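Local coordinates for putative uncharacterized protein (PDB 5IJP) that binds inositol hexakisphosphate through its SPX domain, a helical bundle that probably acts as an inositol polyphosphate sensor in phosphate homeostasis, at residues Q74-A77 against M78-S81; E172-D175 against A176-R180. All coordinates share one frame; numbering follows the deposited sequence.

Interaction 1 of 2, residues Q74-A77 against M78-S81; sequences QVKA and MEIS
Gln-74 to Ala-77 and Met-78 to Ser-81 meet in a local contact between successive turns of one long helix, 52-97. Four backbone bonds of the i to i+4 kind join them, from Met-78 N to Gln-74 O (3.1 Å) through Ser-81 N to Ala-77 O (2.9 Å). The last carbonyl is gripped twice. Ser-81 OG also donates to Ala-77 O, at 3.1 Å. It comes from above the carbonyl plane, on the face opposite to the one used by the amide. With OG turned back beside its own backbone N (chi1 -66°), the hydroxyl hangs over the preceding turn.

Helix 52-97 belongs to the helical bundle of the SPX domain. Ala-77 and Ile-80 are buried in it. Ile-80 packs on Ile-123 and Val-127 of helix 110-151, and Tyr-174 of helix 171-190 covers Ala-77, Ile-80 and Ser-81.

Two pairs of side chains run side by side on the outer part of the helix. Gln-74 CG lies 3.7 Å from Met-78 SD. Val-75 CG1 touches the carboxylate of Glu-79, 3.7 Å from OE2. Lys-76 and Ile-80 instead cross at an angle, with CG of Lys-76 4.1 Å from CD1 of Ile-80. Lys-76 NZ keeps 5.9 Å from Glu-79 OE1 and makes a weak hydrogen bond to Tyr-15 OH.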
ATOM      1  N   GLN A  74       7.270   0.052  -3.133  1.00 63.38           N
ATOM      2  CA  GLN A  74       8.720  -0.126  -3.116  1.00 64.29           C
ATOM      3  C   GLN A  74       9.468   1.202  -3.234  1.00 69.34           C
ATOM      4  O   GLN A  74      10.340   1.472  -2.406  1.00 69.23           O
ATOM      5  CB  GLN A  74       9.158  -1.101  -4.225  1.00 66.60           C
ATOM      6  CG  GLN A  74      10.641  -1.454  -4.186  1.00 81.34           C
ATOM      7  CD  GLN A  74      10.983  -2.566  -5.134  1.00 99.78           C
ATOM      8  OE1 GLN A  74      10.605  -3.724  -4.932  1.00 95.60           O
ATOM      9  NE2 GLN A  74      11.726  -2.242  -6.180  1.00 91.74           N
ATOM     10  N   VAL A  75       9.148   2.009  -4.271  1.00 66.87           N
ATOM     11  CA  VAL A  75       9.774   3.307  -4.565  1.00 68.01           C
ATOM     12  C   VAL A  75       9.686   4.257  -3.362  1.00 71.65           C
ATOM     13  O   VAL A  75      10.708   4.811  -2.955  1.00 71.88           O
ATOM     14  CB  VAL A  75       9.233   3.951  -5.881  1.00 72.96           C
ATOM     15  CG1 VAL A  75       9.900   5.296  -6.168  1.00 74.26           C
ATOM     16  CG2 VAL A  75       9.406   3.014  -7.073  1.00 73.78           C
ATOM     17  N   LYS A  76       8.481   4.407  -2.779  1.00 67.54           N
ATOM     18  CA  LYS A  76       8.237   5.291  -1.640  1.00 67.27           C
ATOM     19  C   LYS A  76       8.949   4.845  -0.354  1.00 71.34           C
ATOM     20  O   LYS A  76       9.573   5.684   0.296  1.00 71.55           O
ATOM     21  CB  LYS A  76       6.730   5.498  -1.409  1.00 69.24           C
ATOM     22  CG  LYS A  76       6.395   6.746  -0.592  1.00 86.11           C
ATOM     23  CD  LYS A  76       6.342   8.025  -1.440  1.00 97.96           C
ATOM     24  CE  LYS A  76       6.818   9.246  -0.684  1.00109.39           C
ATOM     25  NZ  LYS A  76       5.869   9.663   0.385  1.00117.89           N
ATOM     26  N   ALA A  77       8.874   3.541  -0.001  1.00 67.55           N
ATOM     27  CA  ALA A  77       9.512   2.983   1.200  1.00 67.49           C
ATOM     28  C   ALA A  77      11.034   3.101   1.164  1.00 72.96           C
ATOM     29  O   ALA A  77      11.643   3.417   2.189  1.00 72.96           O
ATOM     30  CB  ALA A  77       9.106   1.533   1.392  1.00 67.78           C
ATOM     31  N   MET A  78      11.642   2.861  -0.014  1.00 70.60           N
ATOM     32  CA  MET A  78      13.086   2.952  -0.226  1.00 71.94           C
ATOM     33  C   MET A  78      13.573   4.393  -0.149  1.00 76.53           C
ATOM     34  O   MET A  78      14.681   4.633   0.335  1.00 77.11           O
ATOM     35  CB  MET A  78      13.479   2.308  -1.553  1.00 75.36           C
ATOM     36  CG  MET A  78      13.717   0.818  -1.439  1.00 79.40           C
ATOM     37  SD  MET A  78      13.877  -0.022  -3.033  1.00 84.98           S
ATOM     38  CE  MET A  78      15.244   0.859  -3.732  1.00 83.87           C
ATOM     39  N   GLU A  79      12.737   5.351  -0.606  1.00 72.86           N
ATOM     40  CA  GLU A  79      13.017   6.788  -0.542  1.00 73.43           C
ATOM     41  C   GLU A  79      12.971   7.241   0.917  1.00 76.81           C
ATOM     42  O   GLU A  79      13.785   8.072   1.319  1.00 77.33           O
ATOM     43  CB  GLU A  79      12.014   7.583  -1.391  1.00 74.83           C
ATOM     44  CG  GLU A  79      12.405   7.677  -2.857  1.00 86.70           C
ATOM     45  CD  GLU A  79      11.322   8.103  -3.833  1.00107.60           C
ATOM     46  OE1 GLU A  79      10.142   8.210  -3.425  1.00 99.61           O
ATOM     47  OE2 GLU A  79      11.656   8.306  -5.022  1.00103.40           O
ATOM     48  N   ILE A  80      12.040   6.660   1.711  1.00 72.13           N
ATOM     49  CA  ILE A  80      11.877   6.913   3.146  1.00 71.64           C
ATOM     50  C   ILE A  80      13.098   6.354   3.902  1.00 76.22           C
ATOM     51  O   ILE A  80      13.641   7.045   4.763  1.00 76.42           O
ATOM     52  CB  ILE A  80      10.507   6.376   3.669  1.00 73.71           C
ATOM     53  CG1 ILE A  80       9.346   7.280   3.189  1.00 73.91           C
ATOM     54  CG2 ILE A  80      10.485   6.242   5.198  1.00 74.51           C
ATOM     55  CD1 ILE A  80       7.953   6.616   3.146  1.00 79.66           C
ATOM     56  N   SER A  81      13.551   5.128   3.539  1.00 72.99           N
ATOM     57  CA  SER A  81      14.728   4.465   4.121  1.00 73.80           C
ATOM     58  C   SER A  81      15.996   5.290   3.871  1.00 78.92           C
ATOM     59  O   SER A  81      16.863   5.358   4.745  1.00 79.32           O
ATOM     60  CB  SER A  81      14.893   3.060   3.551  1.00 77.72           C
ATOM     61  OG  SER A  81      13.827   2.213   3.950  1.00 86.44           O
TER

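Interaction 2 of 2, residues E172-D175 against A176-R180; sequences ENYD and ASVVR
Hydrogen bonds, both backbone and side-chain, tie Asn-173, Tyr-174 and Asp-175 to Ser-177, Val-178 and Val-179 one turn later. Val-178 N donates to Tyr-174 O at 3.1 Å, and Val-179 N to Asp-175 O at 3.2 Å. Asn-173 O takes two donors from one residue. Ser-177 N lies 3.3 Å from Asn-173 O, whereas Ser-177 OG lies 2.8 Å from it. The two reach the oxygen from opposite faces of its carbonyl plane.

All of this lies near the start of helix 171-190, which packs on helices 52-97 and 110-151 of the SPX bundle. Tyr-174 is buried between those two helices, against Val-127 and Leu-130 of helix 110-151.

The apolar part is a CH-pi contact. Val-178 CG2 sits over one face of the Tyr-174 ring, 3.9 Å from the centroid and displaced toward CZ and CE2. The ring reaches it because Tyr-174 CG is trans to the backbone N (chi1 175°).

Among the charged groups, Arg-180 folds back toward the preceding turn. Within 176-180, Ser-177 CA and Ala-176 O lie at one face of its guanidinium, offset toward the rim, and NE forms a salt bridge with Glu-88 of helix 52-97.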
ATOM      1  N   GLU A 172      11.925  -5.999   5.703  1.00 73.63           N
ATOM      2  CA  GLU A 172      12.680  -6.273   6.932  1.00 75.04           C
ATOM      3  C   GLU A 172      13.586  -5.091   7.312  1.00 78.72           C
ATOM      4  O   GLU A 172      13.632  -4.711   8.485  1.00 78.89           O
ATOM      5  CB  GLU A 172      13.495  -7.570   6.797  1.00 78.50           C
ATOM      6  CG  GLU A 172      13.932  -8.161   8.127  1.00 91.07           C
ATOM      7  CD  GLU A 172      14.976  -9.254   8.016  1.00114.77           C
ATOM      8  OE1 GLU A 172      14.624 -10.436   8.237  1.00110.70           O
ATOM      9  OE2 GLU A 172      16.148  -8.931   7.715  1.00109.55           O
ATOM     10  N   ASN A 173      14.286  -4.511   6.319  1.00 74.70           N
ATOM     11  CA  ASN A 173      15.189  -3.371   6.504  1.00 74.54           C
ATOM     12  C   ASN A 173      14.419  -2.062   6.707  1.00 75.81           C
ATOM     13  O   ASN A 173      14.901  -1.178   7.416  1.00 75.67           O
ATOM     14  CB  ASN A 173      16.166  -3.251   5.330  1.00 76.97           C
ATOM     15  CG  ASN A 173      16.978  -4.500   5.070  1.00105.67           C
ATOM     16  OD1 ASN A 173      16.685  -5.281   4.157  1.00102.49           O
ATOM     17  ND2 ASN A 173      18.016  -4.718   5.866  1.00 98.94           N
ATOM     18  N   TYR A 174      13.227  -1.943   6.085  1.00 70.37           N
ATOM     19  CA  TYR A 174      12.356  -0.769   6.179  1.00 68.68           C
ATOM     20  C   TYR A 174      11.725  -0.646   7.565  1.00 71.88           C
ATOM     21  O   TYR A 174      11.684   0.458   8.106  1.00 71.29           O
ATOM     22  CB  TYR A 174      11.277  -0.779   5.074  1.00 68.65           C
ATOM     23  CG  TYR A 174      10.262   0.339   5.192  1.00 69.55           C
ATOM     24  CD1 TYR A 174      10.581   1.642   4.819  1.00 71.42           C
ATOM     25  CD2 TYR A 174       8.979   0.093   5.673  1.00 69.85           C
ATOM     26  CE1 TYR A 174       9.654   2.675   4.937  1.00 71.72           C
ATOM     27  CE2 TYR A 174       8.046   1.121   5.800  1.00 70.23           C
ATOM     28  CZ  TYR A 174       8.386   2.410   5.427  1.00 77.83           C
ATOM     29  OH  TYR A 174       7.469   3.426   5.546  1.00 78.79           O
ATOM     30  N   ASP A 175      11.223  -1.768   8.129  1.00 68.43           N
ATOM     31  CA  ASP A 175      10.601  -1.805   9.457  1.00 68.59           C
ATOM     32  C   ASP A 175      11.583  -1.393  10.553  1.00 73.33           C
ATOM     33  O   ASP A 175      11.193  -0.674  11.472  1.00 73.15           O
ATOM     34  CB  ASP A 175       9.989  -3.187   9.750  1.00 71.01           C
ATOM     35  CG  ASP A 175       8.734  -3.519   8.958  1.00 78.43           C
ATOM     36  OD1 ASP A 175       7.933  -2.593   8.690  1.00 77.39           O
ATOM     37  OD2 ASP A 175       8.529  -4.710   8.647  1.00 84.71           O
ATOM     38  N   ALA A 176      12.863  -1.807  10.425  1.00 70.65           N
ATOM     39  CA  ALA A 176      13.946  -1.464  11.348  1.00 71.87           C
ATOM     40  C   ALA A 176      14.274   0.031  11.266  1.00 75.07           C
ATOM     41  O   ALA A 176      14.587   0.641  12.290  1.00 75.68           O
ATOM     42  CB  ALA A 176      15.184  -2.290  11.032  1.00 74.00           C
ATOM     43  N   SER A 177      14.181   0.618  10.050  1.00 70.22           N
ATOM     44  CA  SER A 177      14.421   2.040   9.787  1.00 69.47           C
ATOM     45  C   SER A 177      13.342   2.910  10.444  1.00 72.82           C
ATOM     46  O   SER A 177      13.666   3.972  10.977  1.00 72.70           O
ATOM     47  CB  SER A 177      14.476   2.306   8.284  1.00 71.92           C
ATOM     48  OG  SER A 177      15.502   1.556   7.655  1.00 81.28           O
ATOM     49  N   VAL A 178      12.069   2.444  10.419  1.00 68.76           N
ATOM     50  CA  VAL A 178      10.906   3.112  11.027  1.00 68.42           C
ATOM     51  C   VAL A 178      11.053   3.099  12.564  1.00 74.15           C
ATOM     52  O   VAL A 178      10.730   4.095  13.215  1.00 74.21           O
ATOM     53  CB  VAL A 178       9.558   2.505  10.527  1.00 71.37           C
ATOM     54  CG1 VAL A 178       8.355   3.093  11.264  1.00 71.51           C
ATOM     55  CG2 VAL A 178       9.394   2.697   9.021  1.00 69.83           C
ATOM     56  N   VAL A 179      11.579   1.983  13.124  1.00 72.08           N
ATOM     57  CA  VAL A 179      11.846   1.800  14.560  1.00 74.00           C
ATOM     58  C   VAL A 179      12.909   2.821  15.017  1.00 78.93           C
ATOM     59  O   VAL A 179      12.715   3.484  16.040  1.00 79.56           O
ATOM     60  CB  VAL A 179      12.218   0.322  14.899  1.00 79.16           C
ATOM     61  CG1 VAL A 179      12.845   0.187  16.287  1.00 81.35           C
ATOM     62  CG2 VAL A 179      11.002  -0.591  14.776  1.00 78.74           C
ATOM     63  N   ARG A 180      13.998   2.973  14.229  1.00 75.28           N
ATOM     64  CA  ARG A 180      15.079   3.931  14.494  1.00 75.90           C
ATOM     65  C   ARG A 180      14.565   5.370  14.402  1.00 79.51           C
ATOM     66  O   ARG A 180      14.926   6.193  15.242  1.00 80.20           O
ATOM     67  CB  ARG A 180      16.259   3.727  13.529  1.00 75.83           C
ATOM     68  CG  ARG A 180      17.064   2.453  13.773  1.00 86.16           C
ATOM     69  CD  ARG A 180      18.389   2.455  13.027  1.00 94.75           C
ATOM     70  NE  ARG A 180      18.218   2.430  11.573  1.00100.43           N
ATOM     71  CZ  ARG A 180      18.174   1.324  10.837  1.00113.20           C
ATOM     72  NH1 ARG A 180      18.284   0.131  11.409  1.00101.51           N
ATOM     73  NH2 ARG A 180      18.017   1.401   9.522  1.00 97.86           N
TER

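How the interactions relate
Interactions 1 and 2 lie on different helices of the bundle, 52-97 and 171-190, with centres about 11 Å apart. They touch directly. The Tyr-174 ring of interaction 2 carries most of this: its CD1 is 3.3 Å from Ala-77 O and 3.4 Å from Ser-81 OG, and its CE1 is 3.7 Å from Ile-80 CG2. The ring therefore packs beside the carbonyl that both donors of Ser-81 share. The two serine hydroxyls also face this junction, with Ser-81 OG 4.1 Å from Ser-177 OG. None of these residues belongs to the inositol hexakisphosphate pocket, which includes Lys-2, Tyr-22, Lys-26, Lys-30 and Lys-147.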